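PDB 2WBN: terminase, large subunit from Bacillus phage spp1, which powers the ATP-driven translocation of viral DNA into empty capsids and, through its C-terminal nuclease domain, the part in this chain, cuts the genome to start and end packaging. Local coordinates for residues 50-58 / 193-202; 99-110 / 125-133. All coordinates share one frame; numbering follows the deposited sequence.

Contact 1 of 2, residues 50-58 / 193-202; sequences NIRQGLDFG and DATRYAFERD
Arg52 and Asp202 reach each other because CG of Arg52 stands beside its own backbone N (chi1 -62°) and the chain bends about CB-CG (chi2 -69°), folding the guanidinium back toward the end of the 193-202 segment. The grip is side-on and almost flat: NE of Arg52 donates to OD1 of Asp202 at 2.6 Å and its NH1 to OD2 of the same carboxylate at 2.7 Å, both on the syn sides of the carboxylate and both close to straight. NH2 is held from its own strand by Asn50 OD1 and the carbonyl of Ile51, which fixes the rotation of the group. On the way, CG of Arg52 lies over one face of the Phe199 ring, a CH-pi contact 4.1 Å from the centroid.

At the other end of the strand, CG of Asp56 is anti to the backbone N (chi1 -172°), and the phenol of Tyr197 gives its OH to the anti lone pair of OD2 (2.7 Å). The second oxygen, OD1, accepts from the backbone N of Gly58, closing an Asx turn. Between these ends the helix comes close: CB of Ala198 packs 3.3 Å from the carbonyl C of Gln53, and CA of Gly54 comes 3.3 Å from the carbonyl O of Ala194, a CA-H...O contact.

Asp56 and Asp193 both bind manganese, Asp56 serving both ions. Their carboxylates approach to 4.3 Å between the OD2 atoms, an acidic pair consistent with a site made for divalent cations in an RNase H-like nuclease.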
loop_
_atom_site.group_PDB
_atom_site.type_symbol
_atom_site.label_atom_id
_atom_site.label_comp_id
_atom_site.label_asym_id
_atom_site.label_seq_id
_atom_site.Cartn_x
_atom_site.Cartn_y
_atom_site.Cartn_z
ATOM N N ASN A 50 6.208 12.043 -7.172
ATOM C CA ASN A 50 6.133 12.108 -5.724
ATOM C C ASN A 50 5.718 10.710 -5.265
ATOM O O ASN A 50 4.611 10.481 -4.773
ATOM C CB ASN A 50 5.151 13.190 -5.276
ATOM C CG ASN A 50 5.297 13.544 -3.810
ATOM O OD1 ASN A 50 6.337 13.309 -3.204
ATOM N ND2 ASN A 50 4.254 14.125 -3.235
ATOM N N ILE A 51 6.642 9.777 -5.468
ATOM C CA ILE A 51 6.386 8.358 -5.276
ATOM C C ILE A 51 6.428 7.966 -3.818
ATOM O O ILE A 51 7.267 8.439 -3.047
ATOM C CB ILE A 51 7.398 7.503 -6.071
ATOM C CG1 ILE A 51 7.161 7.674 -7.578
ATOM C CG2 ILE A 51 7.308 6.027 -5.675
ATOM C CD1 ILE A 51 8.055 8.674 -8.218
ATOM N N ARG A 52 5.520 7.075 -3.453
ATOM C CA ARG A 52 5.523 6.423 -2.152
ATOM C C ARG A 52 5.366 4.939 -2.350
ATOM O O ARG A 52 4.488 4.495 -3.099
ATOM C CB ARG A 52 4.372 6.934 -1.301
ATOM C CG ARG A 52 4.441 8.404 -1.007
ATOM C CD ARG A 52 5.571 8.757 -0.082
ATOM N NE ARG A 52 5.444 10.144 0.351
ATOM C CZ ARG A 52 5.841 11.207 -0.349
ATOM N NH1 ARG A 52 5.650 12.417 0.160
ATOM N NH2 ARG A 52 6.422 11.089 -1.546
ATOM N N GLN A 53 6.207 4.159 -1.669
ATOM C CA GLN A 53 6.153 2.703 -1.778
ATOM C C GLN A 53 6.074 2.051 -0.408
ATOM O O GLN A 53 6.730 2.497 0.554
ATOM C CB GLN A 53 7.346 2.161 -2.566
ATOM C CG GLN A 53 7.480 2.759 -3.963
ATOM C CD GLN A 53 8.642 2.188 -4.746
ATOM O OE1 GLN A 53 9.809 2.253 -4.327
ATOM N NE2 GLN A 53 8.340 1.648 -5.893
ATOM N N GLY A 54 5.250 1.012 -0.324
ATOM C CA GLY A 54 5.072 0.240 0.903
ATOM C C GLY A 54 5.164 -1.255 0.662
ATOM O O GLY A 54 4.974 -1.732 -0.456
ATOM N N LEU A 55 5.475 -1.992 1.718
ATOM C CA LEU A 55 5.650 -3.433 1.598
ATOM C C LEU A 55 5.199 -4.103 2.872
ATOM O O LEU A 55 5.662 -3.755 3.955
ATOM C CB LEU A 55 7.114 -3.773 1.305
ATOM C CG LEU A 55 7.464 -5.263 1.284
ATOM C CD1 LEU A 55 6.698 -6.014 0.214
ATOM C CD2 LEU A 55 8.956 -5.431 1.091
ATOM N N ASP A 56 4.272 -5.043 2.731
ATOM C CA ASP A 56 3.906 -5.942 3.776
ATOM C C ASP A 56 4.414 -7.333 3.395
ATOM O O ASP A 56 4.214 -7.764 2.271
ATOM C CB ASP A 56 2.397 -5.962 3.987
ATOM C CG ASP A 56 2.013 -6.757 5.227
ATOM O OD1 ASP A 56 2.081 -8.011 5.186
ATOM O OD2 ASP A 56 1.702 -6.133 6.266
ATOM N N PHE A 57 5.064 -8.020 4.330
ATOM C CA PHE A 57 5.747 -9.280 4.027
ATOM C C PHE A 57 4.862 -10.516 3.972
ATOM O O PHE A 57 5.295 -11.569 3.483
ATOM C CB PHE A 57 6.892 -9.512 5.014
ATOM C CG PHE A 57 8.054 -8.590 4.803
ATOM C CD1 PHE A 57 8.314 -7.568 5.695
ATOM C CD2 PHE A 57 8.868 -8.724 3.680
ATOM C CE1 PHE A 57 9.386 -6.692 5.490
ATOM C CE2 PHE A 57 9.933 -7.860 3.464
ATOM C CZ PHE A 57 10.186 -6.836 4.368
ATOM N N GLY A 58 3.637 -10.410 4.467
ATOM C CA GLY A 58 2.790 -11.589 4.558
ATOM C C GLY A 58 3.201 -12.391 5.780
ATOM O O GLY A 58 4.270 -12.191 6.342
ATOM N N ASP A 193 -2.774 -2.239 4.123
ATOM C CA ASP A 193 -1.646 -2.189 5.069
ATOM C C ASP A 193 -0.387 -1.647 4.415
ATOM O O ASP A 193 0.235 -0.748 4.956
ATOM C CB ASP A 193 -1.357 -3.575 5.651
ATOM C CG ASP A 193 -2.382 -4.002 6.695
ATOM O OD1 ASP A 193 -3.088 -3.132 7.243
ATOM O OD2 ASP A 193 -2.470 -5.215 6.975
ATOM N N ALA A 194 -0.025 -2.172 3.250
ATOM C CA ALA A 194 1.170 -1.704 2.537
ATOM C C ALA A 194 1.096 -0.224 2.202
ATOM O O ALA A 194 2.102 0.483 2.287
ATOM C CB ALA A 194 1.418 -2.521 1.283
ATOM N N THR A 195 -0.095 0.229 1.791
ATOM C CA THR A 195 -0.340 1.642 1.545
ATOM C C THR A 195 -0.187 2.524 2.796
ATOM O O THR A 195 0.458 3.555 2.737
ATOM C CB THR A 195 -1.733 1.833 0.928
ATOM O OG1 THR A 195 -1.795 1.064 -0.273
ATOM C CG2 THR A 195 -2.001 3.318 0.606
ATOM N N ARG A 196 -0.771 2.130 3.920
ATOM C CA ARG A 196 -0.490 2.819 5.189
ATOM C C ARG A 196 0.999 3.023 5.461
ATOM O O ARG A 196 1.416 4.136 5.800
ATOM C CB ARG A 196 -1.036 2.054 6.366
ATOM C CG ARG A 196 -2.439 2.372 6.757
ATOM C CD ARG A 196 -2.576 1.981 8.223
ATOM N NE ARG A 196 -2.413 0.529 8.351
ATOM C CZ ARG A 196 -1.442 -0.098 9.003
ATOM N NH1 ARG A 196 -0.469 0.562 9.642
ATOM N NH2 ARG A 196 -1.443 -1.424 9.008
ATOM N N TYR A 197 1.790 1.948 5.359
ATOM C CA TYR A 197 3.233 2.064 5.586
ATOM C C TYR A 197 3.814 3.093 4.621
ATOM O O TYR A 197 4.560 3.955 5.031
ATOM C CB TYR A 197 4.004 0.757 5.382
ATOM C CG TYR A 197 3.422 -0.469 6.027
ATOM C CD1 TYR A 197 2.767 -0.404 7.256
ATOM C CD2 TYR A 197 3.562 -1.718 5.418
ATOM C CE1 TYR A 197 2.249 -1.547 7.847
ATOM C CE2 TYR A 197 3.029 -2.844 5.970
ATOM C CZ TYR A 197 2.385 -2.763 7.192
ATOM O OH TYR A 197 1.883 -3.903 7.741
ATOM N N ALA A 198 3.443 3.002 3.345
ATOM C CA ALA A 198 4.015 3.862 2.311
ATOM C C ALA A 198 3.821 5.347 2.621
ATOM O O ALA A 198 4.689 6.161 2.303
ATOM C CB ALA A 198 3.416 3.527 0.943
ATOM N N PHE A 199 2.678 5.683 3.221
ATOM C CA PHE A 199 2.322 7.069 3.557
ATOM C C PHE A 199 2.484 7.462 5.026
ATOM O O PHE A 199 2.023 8.536 5.422
ATOM C CB PHE A 199 0.883 7.329 3.143
ATOM C CG PHE A 199 0.724 7.478 1.674
ATOM C CD1 PHE A 199 0.407 6.387 0.886
ATOM C CD2 PHE A 199 0.974 8.696 1.067
ATOM C CE1 PHE A 199 0.281 6.526 -0.497
ATOM C CE2 PHE A 199 0.851 8.831 -0.305
ATOM C CZ PHE A 199 0.521 7.745 -1.079
ATOM N N GLU A 200 3.142 6.631 5.834
ATOM C CA GLU A 200 3.232 6.932 7.270
ATOM C C GLU A 200 3.906 8.279 7.571
ATOM O O GLU A 200 3.543 8.938 8.537
ATOM C CB GLU A 200 3.898 5.788 8.057
ATOM C CG GLU A 200 5.383 5.604 7.804
ATOM C CD GLU A 200 6.076 4.767 8.880
ATOM O OE1 GLU A 200 5.411 4.029 9.638
ATOM O OE2 GLU A 200 7.312 4.862 8.967
ATOM N N ARG A 201 4.874 8.687 6.749
ATOM C CA ARG A 201 5.613 9.946 6.993
ATOM C C ARG A 201 4.859 11.183 6.505
ATOM O O ARG A 201 5.319 12.303 6.718
ATOM C CB ARG A 201 6.994 9.943 6.320
ATOM C CG ARG A 201 7.831 8.673 6.485
ATOM C CD ARG A 201 8.109 8.330 7.942
ATOM N NE ARG A 201 8.637 6.969 8.084
ATOM C CZ ARG A 201 9.889 6.598 7.808
ATOM N NH1 ARG A 201 10.786 7.485 7.382
ATOM N NH2 ARG A 201 10.253 5.325 7.979
ATOM N N ASP A 202 3.724 10.998 5.834
ATOM C CA ASP A 202 2.995 12.128 5.268
ATOM C C ASP A 202 1.802 12.544 6.118
ATOM O O ASP A 202 1.076 13.450 5.747
ATOM C CB ASP A 202 2.535 11.784 3.860
ATOM C CG ASP A 202 3.690 11.596 2.911
ATOM O OD1 ASP A 202 3.975 10.441 2.524
ATOM O OD2 ASP A 202 4.312 12.612 2.534
HETATM O O HOH W 1 7.114 5.347 0.988
#

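Contact 2 of 2, residues 99-110 / 125-133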
loop_
_atom_site.group_PDB
_atom_site.type_symbol
_atom_site.label_atom_id
_atom_site.label_comp_id
_atom_site.label_asym_id
_atom_site.label_seq_id
_atom_site.Cartn_x
_atom_site.Cartn_y
_atom_site.Cartn_z
ATOM N N ARG A 99 13.757 -4.248 -8.966
ATOM C CA ARG A 99 14.864 -3.932 -9.875
ATOM C C ARG A 99 14.418 -3.857 -11.341
ATOM O O ARG A 99 14.698 -2.869 -12.021
ATOM C CB ARG A 99 16.023 -4.931 -9.712
ATOM C CG ARG A 99 16.951 -4.630 -8.534
ATOM C CD ARG A 99 18.273 -5.394 -8.660
ATOM N NE ARG A 99 18.019 -6.829 -8.694
ATOM C CZ ARG A 99 17.796 -7.584 -7.622
ATOM N NH1 ARG A 99 17.547 -8.878 -7.774
ATOM N NH2 ARG A 99 17.810 -7.061 -6.397
ATOM N N LYS A 100 13.705 -4.881 -11.814
ATOM C CA LYS A 100 13.234 -4.944 -13.211
ATOM C C LYS A 100 12.514 -3.655 -13.630
ATOM O O LYS A 100 12.742 -3.141 -14.724
ATOM C CB LYS A 100 12.311 -6.146 -13.425
ATOM C CG LYS A 100 12.209 -6.654 -14.856
ATOM C CD LYS A 100 10.839 -7.326 -15.120
ATOM C CE LYS A 100 10.875 -8.291 -16.313
ATOM N NZ LYS A 100 9.553 -8.368 -17.034
ATOM N N ASN A 101 11.673 -3.125 -12.749
ATOM C CA ASN A 101 10.910 -1.915 -13.039
ATOM C C ASN A 101 11.610 -0.607 -12.674
ATOM O O ASN A 101 11.017 0.452 -12.778
ATOM C CB ASN A 101 9.563 -2.000 -12.315
ATOM C CG ASN A 101 8.639 -3.009 -12.948
ATOM O OD1 ASN A 101 8.049 -2.741 -13.989
ATOM N ND2 ASN A 101 8.518 -4.174 -12.338
ATOM N N LYS A 102 12.858 -0.689 -12.229
ATOM C CA LYS A 102 13.616 0.482 -11.773
ATOM C C LYS A 102 12.868 1.252 -10.671
ATOM O O LYS A 102 12.857 2.488 -10.646
ATOM C CB LYS A 102 13.966 1.391 -12.958
ATOM C CG LYS A 102 14.542 0.642 -14.150
ATOM C CD LYS A 102 14.941 1.591 -15.269
ATOM C CE LYS A 102 15.493 0.823 -16.460
ATOM N NZ LYS A 102 15.826 1.718 -17.617
ATOM N N TYR A 103 12.252 0.502 -9.759
ATOM C CA TYR A 103 11.610 1.074 -8.584
ATOM C C TYR A 103 12.582 1.131 -7.402
ATOM O O TYR A 103 12.193 1.498 -6.296
ATOM C CB TYR A 103 10.389 0.233 -8.185
ATOM C CG TYR A 103 9.250 0.183 -9.187
ATOM C CD1 TYR A 103 9.101 1.152 -10.183
ATOM C CD2 TYR A 103 8.290 -0.835 -9.111
ATOM C CE1 TYR A 103 8.041 1.105 -11.079
ATOM C CE2 TYR A 103 7.245 -0.885 -9.998
ATOM C CZ TYR A 103 7.120 0.081 -10.977
ATOM O OH TYR A 103 6.067 0.003 -11.855
ATOM N N GLU A 104 13.853 0.806 -7.646
ATOM C CA GLU A 104 14.859 0.684 -6.576
ATOM C C GLU A 104 15.265 2.064 -6.065
ATOM O O GLU A 104 15.780 2.202 -4.951
ATOM C CB GLU A 104 16.134 -0.025 -7.070
ATOM C CG GLU A 104 15.959 -0.974 -8.263
ATOM C CD GLU A 104 17.118 -0.892 -9.243
ATOM O OE1 GLU A 104 16.878 -0.665 -10.456
ATOM O OE2 GLU A 104 18.271 -1.052 -8.788
ATOM N N SER A 105 15.054 3.078 -6.900
ATOM C CA SER A 105 15.528 4.423 -6.615
ATOM C C SER A 105 14.571 5.203 -5.719
ATOM O O SER A 105 14.928 6.259 -5.220
ATOM C CB SER A 105 15.763 5.182 -7.923
ATOM O OG SER A 105 14.619 5.106 -8.755
ATOM N N ALA A 106 13.352 4.700 -5.534
ATOM C CA ALA A 106 12.419 5.292 -4.586
ATOM C C ALA A 106 12.385 4.425 -3.332
ATOM O O ALA A 106 12.510 3.197 -3.395
ATOM C CB ALA A 106 11.026 5.417 -5.197
ATOM N N ARG A 107 12.217 5.078 -2.193
ATOM C CA ARG A 107 12.228 4.410 -0.904
ATOM C C ARG A 107 11.061 3.446 -0.734
ATOM O O ARG A 107 9.957 3.749 -1.160
ATOM C CB ARG A 107 12.151 5.455 0.200
ATOM C CG ARG A 107 12.210 4.867 1.577
ATOM C CD ARG A 107 12.585 5.906 2.582
ATOM N NE ARG A 107 11.541 6.909 2.731
ATOM C CZ ARG A 107 11.654 7.993 3.494
ATOM N NH1 ARG A 107 12.767 8.219 4.185
ATOM N NH2 ARG A 107 10.649 8.854 3.568
ATOM N N ILE A 108 11.317 2.309 -0.079
ATOM C CA ILE A 108 10.263 1.362 0.322
ATOM C C ILE A 108 10.173 1.336 1.852
ATOM O O ILE A 108 11.184 1.078 2.544
ATOM C CB ILE A 108 10.529 -0.066 -0.219
ATOM C CG1 ILE A 108 10.637 -0.051 -1.749
ATOM C CG2 ILE A 108 9.428 -1.051 0.231
ATOM C CD1 ILE A 108 11.189 -1.336 -2.355
ATOM N N ILE A 109 8.994 1.664 2.378
ATOM C CA ILE A 109 8.728 1.552 3.799
ATOM C C ILE A 109 8.075 0.202 4.006
ATOM O O ILE A 109 7.046 -0.107 3.384
ATOM C CB ILE A 109 7.855 2.705 4.355
ATOM C CG1 ILE A 109 8.530 4.064 4.096
ATOM C CG2 ILE A 109 7.679 2.547 5.859
ATOM C CD1 ILE A 109 7.769 5.294 4.651
ATOM N N ALA A 110 8.693 -0.617 4.860
ATOM C CA ALA A 110 8.300 -1.995 5.014
ATOM C C ALA A 110 7.828 -2.353 6.406
ATOM O O ALA A 110 8.352 -1.881 7.411
ATOM C CB ALA A 110 9.455 -2.931 4.604
ATOM N N HIS A 125 19.806 -8.923 -1.430
ATOM C CA HIS A 125 19.183 -8.651 -2.724
ATOM C C HIS A 125 19.420 -7.235 -3.251
ATOM O O HIS A 125 18.885 -6.868 -4.289
ATOM C CB HIS A 125 17.682 -8.952 -2.633
ATOM C CG HIS A 125 17.387 -10.333 -2.143
ATOM N ND1 HIS A 125 17.773 -11.459 -2.833
ATOM C CD2 HIS A 125 16.782 -10.774 -1.015
ATOM C CE1 HIS A 125 17.401 -12.535 -2.164
ATOM N NE2 HIS A 125 16.795 -12.148 -1.058
ATOM N N GLY A 126 20.198 -6.436 -2.529
ATOM C CA GLY A 126 20.604 -5.107 -3.003
ATOM C C GLY A 126 19.516 -4.047 -3.105
ATOM O O GLY A 126 19.663 -3.080 -3.865
ATOM N N ILE A 127 18.432 -4.205 -2.346
ATOM C CA ILE A 127 17.402 -3.163 -2.277
ATOM C C ILE A 127 17.782 -2.227 -1.128
ATOM O O ILE A 127 17.397 -2.434 0.020
ATOM C CB ILE A 127 15.984 -3.754 -2.093
ATOM C CG1 ILE A 127 15.707 -4.814 -3.166
ATOM C CG2 ILE A 127 14.924 -2.642 -2.140
ATOM C CD1 ILE A 127 15.645 -4.263 -4.590
ATOM N N ASN A 128 18.551 -1.197 -1.464
ATOM C CA ASN A 128 19.199 -0.354 -0.472
ATOM C C ASN A 128 18.256 0.604 0.227
ATOM O O ASN A 128 18.401 0.845 1.431
ATOM C CB ASN A 128 20.320 0.447 -1.129
ATOM C CG ASN A 128 21.424 -0.438 -1.673
ATOM O OD1 ASN A 128 21.838 -1.413 -1.031
ATOM N ND2 ASN A 128 21.920 -0.099 -2.861
ATOM N N ARG A 129 17.301 1.150 -0.524
ATOM C CA ARG A 129 16.375 2.148 0.004
ATOM C C ARG A 129 15.147 1.495 0.618
ATOM O O ARG A 129 14.020 1.902 0.378
ATOM C CB ARG A 129 15.988 3.143 -1.098
ATOM C CG ARG A 129 17.195 3.906 -1.635
ATOM C CD ARG A 129 16.875 4.897 -2.726
ATOM N NE ARG A 129 18.116 5.361 -3.359
ATOM C CZ ARG A 129 18.223 6.421 -4.158
ATOM N NH1 ARG A 129 17.164 7.171 -4.447
ATOM N NH2 ARG A 129 19.407 6.739 -4.675
ATOM N N ILE A 130 15.352 0.446 1.390
ATOM C CA ILE A 130 14.256 -0.129 2.148
ATOM C C ILE A 130 14.499 0.252 3.595
ATOM O O ILE A 130 15.648 0.211 4.076
ATOM C CB ILE A 130 14.139 -1.652 1.953
ATOM C CG1 ILE A 130 12.925 -2.198 2.719
ATOM C CG2 ILE A 130 15.422 -2.382 2.391
ATOM C CD1 ILE A 130 12.376 -3.456 2.144
ATOM N N GLU A 131 13.449 0.699 4.276
ATOM C CA GLU A 131 13.532 0.873 5.719
ATOM C C GLU A 131 12.259 0.423 6.420
ATOM O O GLU A 131 11.178 0.397 5.828
ATOM C CB GLU A 131 13.908 2.311 6.100
ATOM C CG GLU A 131 12.806 3.349 5.975
ATOM C CD GLU A 131 13.323 4.753 6.277
ATOM O OE1 GLU A 131 13.892 5.383 5.360
ATOM O OE2 GLU A 131 13.169 5.223 7.430
ATOM N N GLY A 132 12.411 0.034 7.683
ATOM C CA GLY A 132 11.291 -0.385 8.495
ATOM C C GLY A 132 10.335 0.768 8.728
ATOM O O GLY A 132 10.771 1.916 8.899
ATOM N N ALA A 133 9.035 0.471 8.701
ATOM C CA ALA A 133 8.028 1.425 9.131
ATOM C C ALA A 133 8.341 1.832 10.566
ATOM O O ALA A 133 8.516 0.980 11.422
ATOM C CB ALA A 133 6.639 0.822 9.054
HETATM O O HOH W 2 16.239 0.240 -3.345
#
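Ile108 and Ile130 pair in parallel where strands 108-110 and 130-132 run side by side, and here the contact is tight. Ile108 N donates to Arg129 O and Ile108 O accepts from Glu131 N at 2.9 Å; Ala110 repeats the pattern with Glu131 O and Ala133 N. On one face of the sheet CD1 of Ile130, on a branch anti to the backbone N (chi1 -177°), touches CB of Ala110 at 3.9 Å, while CD1 of Ile108 meets CG2 of Ile127. On the other face CG2 of Ile109 presses to 3.5 Å from CA of Ala133.

The solvent side is looser. Arg129, extended from CG to NE, lays one guanidinium face over CA of Ser105 and makes only a weak bond to the Ser105 carbonyl. A water bridges Glu104 O and Arg129 N. Arg107 meets Glu131 through a long, weak salt bridge, NH1 to OE1 at 3.3 Å, with the two flat groups nearly perpendicular; OE2 of Glu131 turns instead to Lys134.

The strands are the two arms of a beta-alpha-beta unit joined through helix 115-124. Strand 130-132 is an edge strand of the sheet, strand 51-56 flanks 108-110 on its other side, and Ile127 packs on helix 91-100.

Both contacts use the same central sheet, in which strands 51-56 and 108-110 are neighbours, tied by a probable hydrogen bond from Leu55 N to Ile109 O. Contact 1 lies near the centre of the chain and sets a helix across a strand; contact 2, about 11 Å away between centres, joins strands edge to edge at the sheet's margin. Accordingly, contact 1 depends on side-chain polar bonds and close helix-strand packing beside the metal site, whereas contact 2 rests on backbone bonds and aliphatic packing, with weaker charged pairs outside. Arg201 of contact 1 also bridges to Glu131 of contact 2, and strand 108-110 leads directly into Asp111, another manganese ligand.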